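PDB 2NR4: conserved protein from Methanosarcina mazei, which is of unknown function but binds flavin mononucleotide, its chain pairing a closed beta barrel with a bundle of helices. Local coordinates for residues R55-L60 and V135-P140; S31-S36 and I47-K52; R89-D94 and H169-Q174; E183-Y188 and L206-L211. All blocks are in the same frame, centred on the assembly; numbering follows the deposited sequence.

In the fold
The chain forms an antiparallel barrel with two accompanying helices, then three C-terminal helices, with flavin mononucleotide between. Contacts 1 and 2 lie in the barrel, their centres about 9 Å apart. They meet where strands 43-51 and 57-61 are neighbours, and contact 2 closes along the chain before contact 1 opens. Contact 3 joins helix 84-92 to helix 158-176, so its segments alternate with those of contact 1. Contact 4, between helices 179-195 and 198-210, comes last, about 10 Å from contact 3 and about 30 Å from contact 1, centre to centre. Contacts 1 to 3 each give the flavin a backbone hydrogen bond, so two barrel strands and the end of helix 84-92 hold the cofactor together.

Contact 1 (R55-L60 and V135-P140); sequences RPFVRL and VADLVP. With FMN (flavin mononucleotide), chain C.
Val58 and Ala136 face each other as a hydrogen-bonded antiparallel pair. Val58 N donates to Ala136 O at 2.9 Å, and Ala136 N returns a longer bond to Val58 O at 3.2 Å. A third bond runs from Leu138 N to Pro56 O (2.9 Å), more bent at its hydrogen (141°). Proline has no N-H to give back, and Leu138 O is satisfied by a water that also accepts from Arg55 NH1. A second water donates to Arg55 O and to Asp137 OD1, 2.8 Å from each, while Asp137 OD2 turns to Arg128 in a salt bridge and to Asn126.

Phe57, Arg59, Val135 and Asp137 share one face of the sheet. With its CG1 anti to the backbone N (chi1 -178°), Val135 lays CG1 alongside Phe57 CD1 at 4.0 Å and CG2 beside Arg59 NH1 at 3.7 Å. On the other face the Val58 side chain stands roughly perpendicular to Leu138, CG1 against CD1.

Arg59 and Val135 form a non-hydrogen-bonded pair, and Arg59 O accepts from FMN N3 (2.8 Å, 164°). The inward-facing amides and carbonyls of the two barrel strands pair with each other, whereas the outward-facing Arg59 O lets the backbone read the flavin N3-H.

Contact 2 (S31-S36 and I47-K52); sequences SEIIAS and IGIVMK. With FMN (flavin mononucleotide), chain C.
Ile33 and Ile49 cross obliquely on one face of the hairpin, and torsions decide which carbon does the touching. Ile33 holds CG1 between its backbone N and carbonyl carbon (chi1 50°), and this CG1 lies 3.7 Å from CD1 of Ile49, whose own chain is extended; the folded-back Ile33 CD1 then lies 3.4 Å from Ile47 O. Ile47 starts on the same face but leads off toward the cofactor. Its CG1 packs on Ala35 CB at 3.6 Å, and its CD1 lies over the flavin pyrimidine ring, 3.5 Å from FMN C2. Replacing Ile47 by alanine removes both branches and is likely to open a gap between Ala35 and the pyrimidine ring.

Strands 29-37 and 43-51 form this beta hairpin, consistent with the FMN-binding barrel of its clan, and four backbone hydrogen bonds join Ser31 to Ile49 and Ile33 to Ile47. The second subunit covers Ser31 and Ile33 with its Val155. On the other face Glu32, bent at chi2 (-71°), curls OE1 back to 3.6 Å from Gly48 CA and 3.3 Å from FMN C6. Beside it Gly48 N donates an almost straight bond to FMN O4 (2.7 Å, 174°).

Contact 3 (R89-D94 and H169-Q174); sequences RSTFSD and HATRYQ. With FMN (flavin mononucleotide), chain C.
Thr91 and Thr171 mark the nearest approach of the two backbones, their CA atoms 8.5 Å apart. Segment 89-94 carries the last turn of helix 84-92: Ser93 is the first residue to leave helical geometry, and its N closes only a weak bond to Arg89 O. Segment 169-174 stays helical throughout, so the last helical residues of one helix meet the flank of another.

Between the helices the two threonines cross at about a right angle and touch through methyls, Thr91 CG2 to Thr171 CG2 at 3.7 Å. Their hydroxyls turn back into their own helices, to Phe87 O and Val168 O. Thr91 CG2 has a second role, sitting over the centre of the Phe92 ring, 3.6 Å above its plane.

This is a junction between the flavin-binding barrel part of the chain and the C-terminal helices, and the cofactor lies beside it: FMN O4' donates to Thr91 O at 3.0 Å.

Phe92 points its CZ at Ala170 CB, 3.5 Å away. Gln174 comes to the ring edge, with NE2 in the ring plane 3.8 Å from CE1 and the amide turned 73° from the ring. With an alanine here in place of Phe92 the ring is gone, which is likely to open a gap beside Ala170 CB and Thr91 CG2 and leave the Gln174 amide freer to turn. Ile207 and Ala210 of helix 198-210 also pack on this ring.

Contact 4 (E183-Y188 and L206-L211); sequences ELIRHY and LIYEAL
Ile185 meets Tyr208 and Leu211 through two different branches of one side chain. Its CB points toward the facing helix and there divides. CG2, anti to the backbone N, lies 3.8 Å from Tyr208 CE1, the two side chains running antiparallel alongside each other; the same methyl only just reaches Ile207 CG2, at 4.5 Å. The other branch has CG1 anti to the carbonyl carbon (chi1 -64°) and continues extended, so that CD1 is carried out to Leu211 CD1 and the two side chains meet tip to tip at 3.7 Å. CD1 also packs on Ala170 CA of helix 158-176, at 3.6 Å.

Helices 179-195 and 198-210 form an antiparallel helical hairpin, their short segments running at 158° to each other with axes 12.0 Å apart. At that wide spacing the backbones stay apart and side chains alone bridge between them, with the long Tyr208 and Arg186 at the edge. Helix 158-176 adds a third member, packing Thr167 and Ala170 on Ile207.

Tyr208 reaches past Ile185 to Arg186. Its OH comes 3.2 Å from Arg186 CD, where the arginine chain, bent at chi2, passes the phenol; guanidinium and ring planes are turned 43° apart. On a different side of helix 179-195, Tyr188 packs on Tyr188 of the second subunit.

Contact 1 (R55-L60 and V135-P140)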
# COMPACT_ATOMS: atom_id res chain seq x y z
N ARG A 55 -9.61 -13.94 16.50
CA ARG A 55 -8.99 -14.70 15.43
C ARG A 55 -9.30 -14.00 14.10
O ARG A 55 -10.39 -13.43 13.95
CB ARG A 55 -9.50 -16.15 15.36
CG ARG A 55 -9.17 -17.01 16.61
CD ARG A 55 -9.45 -18.51 16.36
NE ARG A 55 -9.34 -19.26 17.63
CZ ARG A 55 -8.19 -19.71 18.11
NH1 ARG A 55 -7.05 -19.49 17.44
NH2 ARG A 55 -8.15 -20.34 19.27
N PRO A 56 -8.35 -14.06 13.16
CA PRO A 56 -8.66 -13.54 11.82
C PRO A 56 -9.73 -14.40 11.19
O PRO A 56 -9.91 -15.57 11.62
CB PRO A 56 -7.37 -13.69 11.04
CG PRO A 56 -6.43 -14.45 11.87
CD PRO A 56 -6.98 -14.59 13.26
N PHE A 57 -10.42 -13.83 10.21
CA PHE A 57 -11.44 -14.57 9.46
C PHE A 57 -11.55 -14.13 8.01
O PHE A 57 -10.99 -13.09 7.62
CB PHE A 57 -12.80 -14.50 10.11
CG PHE A 57 -13.41 -13.12 10.16
CD1 PHE A 57 -14.36 -12.74 9.23
CD2 PHE A 57 -13.10 -12.25 11.21
CE1 PHE A 57 -14.95 -11.46 9.29
CE2 PHE A 57 -13.69 -10.97 11.29
CZ PHE A 57 -14.61 -10.60 10.34
N VAL A 58 -12.24 -14.93 7.21
CA VAL A 58 -12.41 -14.63 5.79
C VAL A 58 -13.88 -14.70 5.44
O VAL A 58 -14.63 -15.45 6.06
CB VAL A 58 -11.59 -15.56 4.79
CG1 VAL A 58 -10.14 -15.30 4.86
CG2 VAL A 58 -11.89 -17.07 5.02
N ARG A 59 -14.28 -13.91 4.44
CA ARG A 59 -15.64 -13.98 3.95
C ARG A 59 -15.42 -14.32 2.50
O ARG A 59 -14.86 -13.51 1.75
CB ARG A 59 -16.37 -12.62 4.04
CG ARG A 59 -16.53 -12.04 5.42
CD ARG A 59 -17.65 -10.94 5.45
NE ARG A 59 -17.81 -10.33 6.79
CZ ARG A 59 -18.75 -10.64 7.68
NH1 ARG A 59 -19.69 -11.53 7.39
NH2 ARG A 59 -18.78 -10.03 8.86
N LEU A 60 -15.78 -15.53 2.12
CA LEU A 60 -15.60 -15.97 0.74
C LEU A 60 -16.93 -15.99 -0.03
O LEU A 60 -17.91 -16.57 0.42
CB LEU A 60 -14.96 -17.35 0.70
CG LEU A 60 -13.81 -17.66 1.65
CD1 LEU A 60 -13.56 -19.16 1.70
CD2 LEU A 60 -12.55 -16.97 1.14
N VAL A 135 -18.31 -17.73 5.73
CA VAL A 135 -17.36 -17.14 6.68
C VAL A 135 -16.66 -18.30 7.40
O VAL A 135 -17.30 -19.32 7.71
CB VAL A 135 -18.07 -16.21 7.66
CG1 VAL A 135 -17.07 -15.57 8.62
CG2 VAL A 135 -18.84 -15.13 6.89
N ALA A 136 -15.37 -18.13 7.60
CA ALA A 136 -14.52 -19.06 8.37
C ALA A 136 -13.52 -18.29 9.22
O ALA A 136 -12.91 -17.32 8.75
CB ALA A 136 -13.77 -20.00 7.43
N ASP A 137 -13.32 -18.72 10.46
CA ASP A 137 -12.21 -18.20 11.25
C ASP A 137 -10.95 -18.97 10.88
O ASP A 137 -11.05 -20.07 10.29
CB ASP A 137 -12.52 -18.31 12.75
CG ASP A 137 -13.85 -17.68 13.08
OD1 ASP A 137 -14.04 -16.50 12.73
OD2 ASP A 137 -14.74 -18.37 13.66
N LEU A 138 -9.78 -18.41 11.21
CA LEU A 138 -8.50 -18.93 10.79
C LEU A 138 -7.56 -19.21 11.95
O LEU A 138 -7.28 -18.31 12.76
CB LEU A 138 -7.80 -17.97 9.84
CG LEU A 138 -8.57 -17.63 8.54
CD1 LEU A 138 -7.77 -16.62 7.75
CD2 LEU A 138 -8.83 -18.88 7.67
N VAL A 139 -7.05 -20.43 11.99
CA VAL A 139 -6.11 -20.84 13.05
C VAL A 139 -4.74 -21.16 12.38
O VAL A 139 -4.68 -22.06 11.54
CB VAL A 139 -6.65 -22.09 13.80
CG1 VAL A 139 -5.67 -22.47 14.90
CG2 VAL A 139 -8.08 -21.86 14.34
N PRO A 140 -3.66 -20.40 12.69
CA PRO A 140 -2.40 -20.58 11.96
C PRO A 140 -1.75 -21.90 12.31
O PRO A 140 -1.83 -22.34 13.48
CB PRO A 140 -1.51 -19.44 12.48
CG PRO A 140 -2.21 -18.81 13.58
CD PRO A 140 -3.58 -19.36 13.73
N1 FMN C . -13.37 -12.65 -2.90
C2 FMN C . -13.83 -13.20 -1.73
O2 FMN C . -14.59 -14.16 -1.79
N3 FMN C . -13.47 -12.66 -0.51
C4 FMN C . -12.61 -11.57 -0.46
O4 FMN C . -12.11 -11.22 0.60
C4A FMN C . -12.13 -11.02 -1.65
N5 FMN C . -11.29 -9.92 -1.62
C5A FMN C . -10.79 -9.38 -2.80
C6 FMN C . -9.93 -8.28 -2.76
C7 FMN C . -9.42 -7.73 -3.93
C7M FMN C . -8.55 -6.51 -3.84
C8 FMN C . -9.82 -8.28 -5.17
C8M FMN C . -9.20 -7.85 -6.44
C9 FMN C . -10.70 -9.38 -5.22
C9A FMN C . -11.18 -9.93 -4.02
N10 FMN C . -12.04 -11.03 -4.04
C10 FMN C . -12.52 -11.56 -2.87
C1' FMN C . -12.59 -11.53 -5.35
C2' FMN C . -11.77 -12.75 -5.77
O2' FMN C . -10.41 -12.44 -5.74
C3' FMN C . -12.14 -13.09 -7.19
O3' FMN C . -13.51 -13.43 -7.23
C4' FMN C . -11.26 -14.21 -7.74
O4' FMN C . -11.50 -14.23 -9.12
C5' FMN C . -11.59 -15.57 -7.11
O5' FMN C . -11.02 -16.62 -7.88
P FMN C . -11.04 -18.19 -7.47
O1P FMN C . -12.29 -18.77 -8.15
O2P FMN C . -11.22 -18.30 -5.93
O3P FMN C . -9.78 -18.83 -8.06
O HOH W 1 -12.91 -14.51 14.28
O HOH W 2 -6.37 -17.74 15.25

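Contact 2 (S31-S36 and I47-K52)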
# COMPACT_ATOMS: atom_id res chain seq x y z
N SER A 31 -6.60 -7.14 5.46
CA SER A 31 -5.28 -7.22 4.81
C SER A 31 -5.54 -7.90 3.46
O SER A 31 -6.05 -9.01 3.41
CB SER A 31 -4.34 -8.09 5.68
OG SER A 31 -4.05 -7.48 6.96
N GLU A 32 -5.19 -7.22 2.37
CA GLU A 32 -5.45 -7.75 1.01
C GLU A 32 -4.26 -8.59 0.59
O GLU A 32 -3.16 -8.07 0.28
CB GLU A 32 -5.70 -6.62 0.00
CG GLU A 32 -6.79 -5.60 0.46
CD GLU A 32 -8.21 -6.15 0.45
OE1 GLU A 32 -8.43 -7.32 -0.01
OE2 GLU A 32 -9.14 -5.42 0.93
N ILE A 33 -4.51 -9.91 0.57
CA ILE A 33 -3.45 -10.87 0.26
C ILE A 33 -3.88 -11.75 -0.91
O ILE A 33 -4.99 -11.64 -1.40
CB ILE A 33 -3.09 -11.70 1.51
CG1 ILE A 33 -4.33 -12.30 2.20
CG2 ILE A 33 -2.26 -10.80 2.51
CD1 ILE A 33 -4.92 -13.53 1.54
N ILE A 34 -3.00 -12.62 -1.37
CA ILE A 34 -3.48 -13.63 -2.31
C ILE A 34 -3.57 -14.94 -1.55
O ILE A 34 -2.61 -15.40 -0.96
CB ILE A 34 -2.51 -13.72 -3.49
CG1 ILE A 34 -2.58 -12.39 -4.27
CG2 ILE A 34 -2.85 -14.98 -4.36
CD1 ILE A 34 -1.46 -12.21 -5.21
N ALA A 35 -4.73 -15.56 -1.58
CA ALA A 35 -4.95 -16.78 -0.81
C ALA A 35 -4.61 -17.96 -1.71
O ALA A 35 -5.13 -18.03 -2.82
CB ALA A 35 -6.38 -16.87 -0.42
N SER A 36 -3.78 -18.89 -1.21
CA SER A 36 -3.53 -20.15 -1.98
C SER A 36 -4.34 -21.27 -1.33
O SER A 36 -4.41 -21.37 -0.11
CB SER A 36 -2.04 -20.53 -2.02
OG SER A 36 -1.42 -20.46 -0.75
N ILE A 47 -7.93 -12.22 -1.69
CA ILE A 47 -8.90 -12.38 -0.61
C ILE A 47 -8.48 -11.43 0.48
O ILE A 47 -7.30 -11.25 0.71
CB ILE A 47 -8.83 -13.83 -0.04
CG1 ILE A 47 -9.25 -14.86 -1.11
CG2 ILE A 47 -9.69 -13.97 1.19
CD1 ILE A 47 -10.76 -14.93 -1.33
N GLY A 48 -9.45 -10.83 1.16
CA GLY A 48 -9.13 -9.96 2.32
C GLY A 48 -9.23 -10.81 3.59
O GLY A 48 -10.25 -11.47 3.82
N ILE A 49 -8.17 -10.89 4.37
CA ILE A 49 -8.26 -11.52 5.70
C ILE A 49 -8.57 -10.41 6.72
O ILE A 49 -7.85 -9.37 6.73
CB ILE A 49 -6.95 -12.23 6.02
CG1 ILE A 49 -6.80 -13.47 5.07
CG2 ILE A 49 -6.87 -12.63 7.52
CD1 ILE A 49 -5.55 -14.16 5.21
N VAL A 50 -9.62 -10.64 7.52
CA VAL A 50 -10.16 -9.64 8.45
C VAL A 50 -9.67 -9.91 9.86
O VAL A 50 -9.79 -11.05 10.36
CB VAL A 50 -11.69 -9.61 8.44
CG1 VAL A 50 -12.23 -8.35 9.19
CG2 VAL A 50 -12.25 -9.76 7.01
N MET A 51 -9.14 -8.87 10.51
CA MET A 51 -8.72 -9.01 11.89
C MET A 51 -9.35 -7.86 12.68
O MET A 51 -9.08 -6.69 12.40
CB MET A 51 -7.20 -8.99 11.97
CG MET A 51 -6.66 -8.97 13.37
SD MET A 51 -6.43 -10.68 13.88
CE MET A 51 -4.87 -10.90 13.05
N LYS A 52 -10.21 -8.20 13.64
CA LYS A 52 -10.83 -7.18 14.48
C LYS A 52 -10.86 -7.56 15.96
O LYS A 52 -11.91 -7.50 16.58
CB LYS A 52 -12.22 -6.78 13.98
CG LYS A 52 -13.15 -7.93 13.56
CD LYS A 52 -14.60 -7.47 13.32
CE LYS A 52 -14.78 -6.83 11.93
NZ LYS A 52 -16.21 -6.45 11.70
N1 FMN C . -13.37 -12.65 -2.90
C2 FMN C . -13.83 -13.20 -1.73
O2 FMN C . -14.59 -14.16 -1.79
N3 FMN C . -13.47 -12.66 -0.51
C4 FMN C . -12.61 -11.57 -0.46
O4 FMN C . -12.11 -11.22 0.60
C4A FMN C . -12.13 -11.02 -1.65
N5 FMN C . -11.29 -9.92 -1.62
C5A FMN C . -10.79 -9.38 -2.80
C6 FMN C . -9.93 -8.28 -2.76
C7 FMN C . -9.42 -7.73 -3.93
C7M FMN C . -8.55 -6.51 -3.84
C8 FMN C . -9.82 -8.28 -5.17
C8M FMN C . -9.20 -7.85 -6.44
C9 FMN C . -10.70 -9.38 -5.22
C9A FMN C . -11.18 -9.93 -4.02
N10 FMN C . -12.04 -11.03 -4.04
C10 FMN C . -12.52 -11.56 -2.87
C1' FMN C . -12.59 -11.53 -5.35
C2' FMN C . -11.77 -12.75 -5.77
O2' FMN C . -10.41 -12.44 -5.74
C3' FMN C . -12.14 -13.09 -7.19
O3' FMN C . -13.51 -13.43 -7.23
C4' FMN C . -11.26 -14.21 -7.74
O4' FMN C . -11.50 -14.23 -9.12
C5' FMN C . -11.59 -15.57 -7.11
O5' FMN C . -11.02 -16.62 -7.88
P FMN C . -11.04 -18.19 -7.47
O1P FMN C . -12.29 -18.77 -8.15
O2P FMN C . -11.22 -18.30 -5.93
O3P FMN C . -9.78 -18.83 -8.06
O HOH W 3 -5.74 -8.83 8.57

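Contact 3 (R89-D94 and H169-Q174)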
# COMPACT_ATOMS: atom_id res chain seq x y z
N ARG A 89 -3.16 -11.24 -12.29
CA ARG A 89 -3.13 -12.61 -12.84
C ARG A 89 -3.91 -13.58 -11.95
O ARG A 89 -4.65 -14.42 -12.46
CB ARG A 89 -1.70 -13.09 -12.98
CG ARG A 89 -0.94 -12.37 -14.12
CD ARG A 89 0.39 -13.03 -14.42
NE ARG A 89 0.21 -14.47 -14.62
CZ ARG A 89 0.85 -15.43 -13.96
NH1 ARG A 89 1.77 -15.14 -13.03
NH2 ARG A 89 0.56 -16.70 -14.24
N SER A 90 -3.74 -13.48 -10.63
CA SER A 90 -4.49 -14.40 -9.77
C SER A 90 -5.99 -14.10 -9.76
O SER A 90 -6.81 -14.95 -9.41
CB SER A 90 -3.92 -14.41 -8.35
OG SER A 90 -4.17 -13.17 -7.75
N THR A 91 -6.37 -12.88 -10.11
CA THR A 91 -7.79 -12.55 -10.14
C THR A 91 -8.48 -13.09 -11.37
O THR A 91 -9.58 -13.62 -11.28
CB THR A 91 -8.03 -11.01 -10.13
OG1 THR A 91 -7.46 -10.46 -8.95
CG2 THR A 91 -9.53 -10.67 -10.21
N PHE A 92 -7.85 -12.92 -12.53
CA PHE A 92 -8.50 -13.17 -13.81
C PHE A 92 -8.01 -14.40 -14.53
O PHE A 92 -8.51 -14.73 -15.62
CB PHE A 92 -8.34 -11.96 -14.74
CG PHE A 92 -9.02 -10.73 -14.22
CD1 PHE A 92 -10.42 -10.64 -14.19
CD2 PHE A 92 -8.28 -9.67 -13.74
CE1 PHE A 92 -11.05 -9.49 -13.68
CE2 PHE A 92 -8.90 -8.54 -13.23
CZ PHE A 92 -10.27 -8.46 -13.21
N SER A 93 -7.04 -15.09 -13.93
CA SER A 93 -6.42 -16.26 -14.56
C SER A 93 -6.17 -17.35 -13.55
O SER A 93 -6.54 -17.24 -12.40
CB SER A 93 -5.09 -15.90 -15.23
OG SER A 93 -5.23 -14.82 -16.13
N ASP A 94 -5.56 -18.43 -14.03
CA ASP A 94 -5.09 -19.51 -13.19
C ASP A 94 -3.57 -19.40 -13.15
O ASP A 94 -2.91 -19.40 -14.19
CB ASP A 94 -5.48 -20.88 -13.79
CG ASP A 94 -6.98 -21.02 -14.06
OD1 ASP A 94 -7.66 -21.72 -13.27
OD2 ASP A 94 -7.48 -20.47 -15.07
N HIS A 169 -13.32 -3.28 -9.17
CA HIS A 169 -14.36 -2.81 -10.11
C HIS A 169 -14.51 -3.66 -11.36
O HIS A 169 -15.63 -3.88 -11.84
CB HIS A 169 -14.17 -1.32 -10.41
CG HIS A 169 -14.28 -0.47 -9.18
ND1 HIS A 169 -15.31 -0.59 -8.28
CD2 HIS A 169 -13.46 0.49 -8.68
CE1 HIS A 169 -15.14 0.27 -7.30
NE2 HIS A 169 -14.02 0.93 -7.51
N ALA A 170 -13.40 -4.16 -11.90
CA ALA A 170 -13.47 -5.09 -13.00
C ALA A 170 -14.27 -6.35 -12.67
O ALA A 170 -15.02 -6.83 -13.52
CB ALA A 170 -12.05 -5.43 -13.54
N THR A 171 -14.11 -6.91 -11.47
CA THR A 171 -14.91 -8.08 -11.10
C THR A 171 -16.39 -7.74 -10.98
O THR A 171 -17.27 -8.56 -11.28
CB THR A 171 -14.41 -8.80 -9.79
OG1 THR A 171 -14.65 -7.99 -8.65
CG2 THR A 171 -12.93 -9.19 -9.86
N ARG A 172 -16.66 -6.52 -10.52
CA ARG A 172 -18.03 -6.02 -10.42
C ARG A 172 -18.65 -5.75 -11.78
O ARG A 172 -19.86 -6.00 -11.95
CB ARG A 172 -18.09 -4.80 -9.53
CG ARG A 172 -18.02 -5.23 -8.10
CD ARG A 172 -17.85 -4.05 -7.23
NE ARG A 172 -17.72 -4.48 -5.85
CZ ARG A 172 -17.36 -3.67 -4.87
NH1 ARG A 172 -17.10 -2.38 -5.12
NH2 ARG A 172 -17.26 -4.14 -3.64
N TYR A 173 -17.85 -5.28 -12.73
CA TYR A 173 -18.29 -5.14 -14.09
C TYR A 173 -18.68 -6.47 -14.73
O TYR A 173 -19.60 -6.53 -15.56
CB TYR A 173 -17.24 -4.45 -14.96
CG TYR A 173 -17.74 -4.34 -16.37
CD1 TYR A 173 -18.72 -3.41 -16.71
CD2 TYR A 173 -17.27 -5.20 -17.37
CE1 TYR A 173 -19.22 -3.32 -18.01
CE2 TYR A 173 -17.76 -5.13 -18.67
CZ TYR A 173 -18.73 -4.19 -18.98
OH TYR A 173 -19.20 -4.11 -20.26
N GLN A 174 -17.96 -7.52 -14.37
CA GLN A 174 -18.29 -8.87 -14.79
C GLN A 174 -19.57 -9.33 -14.10
O GLN A 174 -20.34 -10.11 -14.70
CB GLN A 174 -17.14 -9.84 -14.49
CG GLN A 174 -15.89 -9.64 -15.33
CD GLN A 174 -14.76 -10.60 -14.94
OE1 GLN A 174 -14.09 -11.17 -15.81
NE2 GLN A 174 -14.57 -10.81 -13.64
N1 FMN C . -13.37 -12.65 -2.90
C2 FMN C . -13.83 -13.20 -1.73
O2 FMN C . -14.59 -14.16 -1.79
N3 FMN C . -13.47 -12.66 -0.51
C4 FMN C . -12.61 -11.57 -0.46
O4 FMN C . -12.11 -11.22 0.60
C4A FMN C . -12.13 -11.02 -1.65
N5 FMN C . -11.29 -9.92 -1.62
C5A FMN C . -10.79 -9.38 -2.80
C6 FMN C . -9.93 -8.28 -2.76
C7 FMN C . -9.42 -7.73 -3.93
C7M FMN C . -8.55 -6.51 -3.84
C8 FMN C . -9.82 -8.28 -5.17
C8M FMN C . -9.20 -7.85 -6.44
C9 FMN C . -10.70 -9.38 -5.22
C9A FMN C . -11.18 -9.93 -4.02
N10 FMN C . -12.04 -11.03 -4.04
C10 FMN C . -12.52 -11.56 -2.87
C1' FMN C . -12.59 -11.53 -5.35
C2' FMN C . -11.77 -12.75 -5.77
O2' FMN C . -10.41 -12.44 -5.74
C3' FMN C . -12.14 -13.09 -7.19
O3' FMN C . -13.51 -13.43 -7.23
C4' FMN C . -11.26 -14.21 -7.74
O4' FMN C . -11.50 -14.23 -9.12
C5' FMN C . -11.59 -15.57 -7.11
O5' FMN C . -11.02 -16.62 -7.88
P FMN C . -11.04 -18.19 -7.47
O1P FMN C . -12.29 -18.77 -8.15
O2P FMN C . -11.22 -18.30 -5.93
O3P FMN C . -9.78 -18.83 -8.06

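Contact 4 (E183-Y188 and L206-L211)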
# COMPACT_ATOMS: atom_id res chain seq x y z
N GLU A 183 -16.08 3.20 -16.32
CA GLU A 183 -15.73 4.58 -16.07
C GLU A 183 -14.78 4.72 -14.87
O GLU A 183 -13.84 5.54 -14.88
CB GLU A 183 -17.01 5.38 -15.84
CG GLU A 183 -16.86 6.90 -15.78
CD GLU A 183 -18.05 7.56 -15.07
OE1 GLU A 183 -18.59 6.96 -14.11
OE2 GLU A 183 -18.45 8.69 -15.48
N LEU A 184 -15.04 3.95 -13.82
CA LEU A 184 -14.14 3.88 -12.68
C LEU A 184 -12.80 3.24 -13.05
O LEU A 184 -11.75 3.71 -12.62
CB LEU A 184 -14.78 3.13 -11.51
CG LEU A 184 -15.61 4.01 -10.57
CD1 LEU A 184 -16.47 3.14 -9.64
CD2 LEU A 184 -14.71 4.94 -9.77
N ILE A 185 -12.82 2.20 -13.88
CA ILE A 185 -11.59 1.54 -14.30
C ILE A 185 -10.73 2.51 -15.11
O ILE A 185 -9.52 2.53 -14.97
CB ILE A 185 -11.86 0.22 -15.06
CG1 ILE A 185 -12.52 -0.77 -14.11
CG2 ILE A 185 -10.59 -0.40 -15.69
CD1 ILE A 185 -13.10 -1.95 -14.83
N ARG A 186 -11.36 3.35 -15.93
CA ARG A 186 -10.60 4.33 -16.72
C ARG A 186 -9.91 5.36 -15.84
O ARG A 186 -8.77 5.74 -16.12
CB ARG A 186 -11.49 5.03 -17.76
CG ARG A 186 -12.43 4.12 -18.49
CD ARG A 186 -11.72 3.05 -19.29
NE ARG A 186 -12.66 2.16 -19.98
CZ ARG A 186 -13.68 2.56 -20.75
NH1 ARG A 186 -13.95 3.86 -20.90
NH2 ARG A 186 -14.46 1.66 -21.34
N HIS A 187 -10.59 5.82 -14.79
CA HIS A 187 -10.02 6.74 -13.82
C HIS A 187 -8.85 6.07 -13.11
O HIS A 187 -7.79 6.67 -12.93
CB HIS A 187 -11.09 7.22 -12.81
CG HIS A 187 -10.53 7.80 -11.53
ND1 HIS A 187 -10.00 9.07 -11.46
CD2 HIS A 187 -10.43 7.28 -10.29
CE1 HIS A 187 -9.58 9.30 -10.23
NE2 HIS A 187 -9.83 8.23 -9.50
N TYR A 188 -9.02 4.81 -12.70
CA TYR A 188 -7.86 4.16 -12.07
C TYR A 188 -6.70 3.89 -13.04
O TYR A 188 -5.54 3.98 -12.66
CB TYR A 188 -8.30 2.90 -11.31
CG TYR A 188 -9.05 3.27 -10.07
CD1 TYR A 188 -8.43 3.98 -9.04
CD2 TYR A 188 -10.38 2.93 -9.93
CE1 TYR A 188 -9.12 4.34 -7.89
CE2 TYR A 188 -11.10 3.29 -8.77
CZ TYR A 188 -10.46 3.99 -7.77
OH TYR A 188 -11.14 4.35 -6.63
N LEU A 206 -3.36 -5.97 -18.35
CA LEU A 206 -3.96 -7.27 -18.10
C LEU A 206 -5.43 -7.21 -17.72
O LEU A 206 -6.21 -8.11 -18.08
CB LEU A 206 -3.15 -8.08 -17.08
CG LEU A 206 -1.73 -8.51 -17.47
CD1 LEU A 206 -1.18 -9.36 -16.33
CD2 LEU A 206 -1.68 -9.32 -18.79
N ILE A 207 -5.82 -6.18 -16.96
CA ILE A 207 -7.24 -5.98 -16.60
C ILE A 207 -8.10 -5.75 -17.85
O ILE A 207 -9.19 -6.35 -17.98
CB ILE A 207 -7.45 -4.82 -15.55
CG1 ILE A 207 -6.91 -5.26 -14.19
CG2 ILE A 207 -8.92 -4.54 -15.38
CD1 ILE A 207 -6.68 -4.14 -13.15
N TYR A 208 -7.60 -4.88 -18.73
CA TYR A 208 -8.24 -4.56 -20.01
C TYR A 208 -8.41 -5.80 -20.90
O TYR A 208 -9.54 -6.09 -21.33
CB TYR A 208 -7.45 -3.45 -20.71
CG TYR A 208 -7.81 -2.07 -20.24
CD1 TYR A 208 -7.63 -1.69 -18.91
CD2 TYR A 208 -8.33 -1.14 -21.11
CE1 TYR A 208 -7.96 -0.42 -18.48
CE2 TYR A 208 -8.66 0.15 -20.68
CZ TYR A 208 -8.48 0.49 -19.36
OH TYR A 208 -8.83 1.77 -18.92
N GLU A 209 -7.30 -6.52 -21.14
CA GLU A 209 -7.33 -7.81 -21.84
C GLU A 209 -8.34 -8.80 -21.23
O GLU A 209 -9.06 -9.47 -21.96
CB GLU A 209 -5.95 -8.46 -21.88
CG GLU A 209 -4.90 -7.70 -22.66
CD GLU A 209 -3.49 -8.30 -22.50
OE1 GLU A 209 -3.35 -9.47 -22.04
OE2 GLU A 209 -2.52 -7.58 -22.82
N ALA A 210 -8.40 -8.88 -19.90
CA ALA A 210 -9.34 -9.77 -19.23
C ALA A 210 -10.79 -9.37 -19.50
O ALA A 210 -11.68 -10.23 -19.53
CB ALA A 210 -9.09 -9.81 -17.73
N LEU A 211 -11.03 -8.08 -19.69
CA LEU A 211 -12.40 -7.61 -19.94
C LEU A 211 -12.75 -7.53 -21.43
O LEU A 211 -13.80 -6.99 -21.80
CB LEU A 211 -12.65 -6.26 -19.27
CG LEU A 211 -12.66 -6.19 -17.73
CD1 LEU A 211 -12.91 -4.75 -17.27
CD2 LEU A 211 -13.72 -7.11 -17.15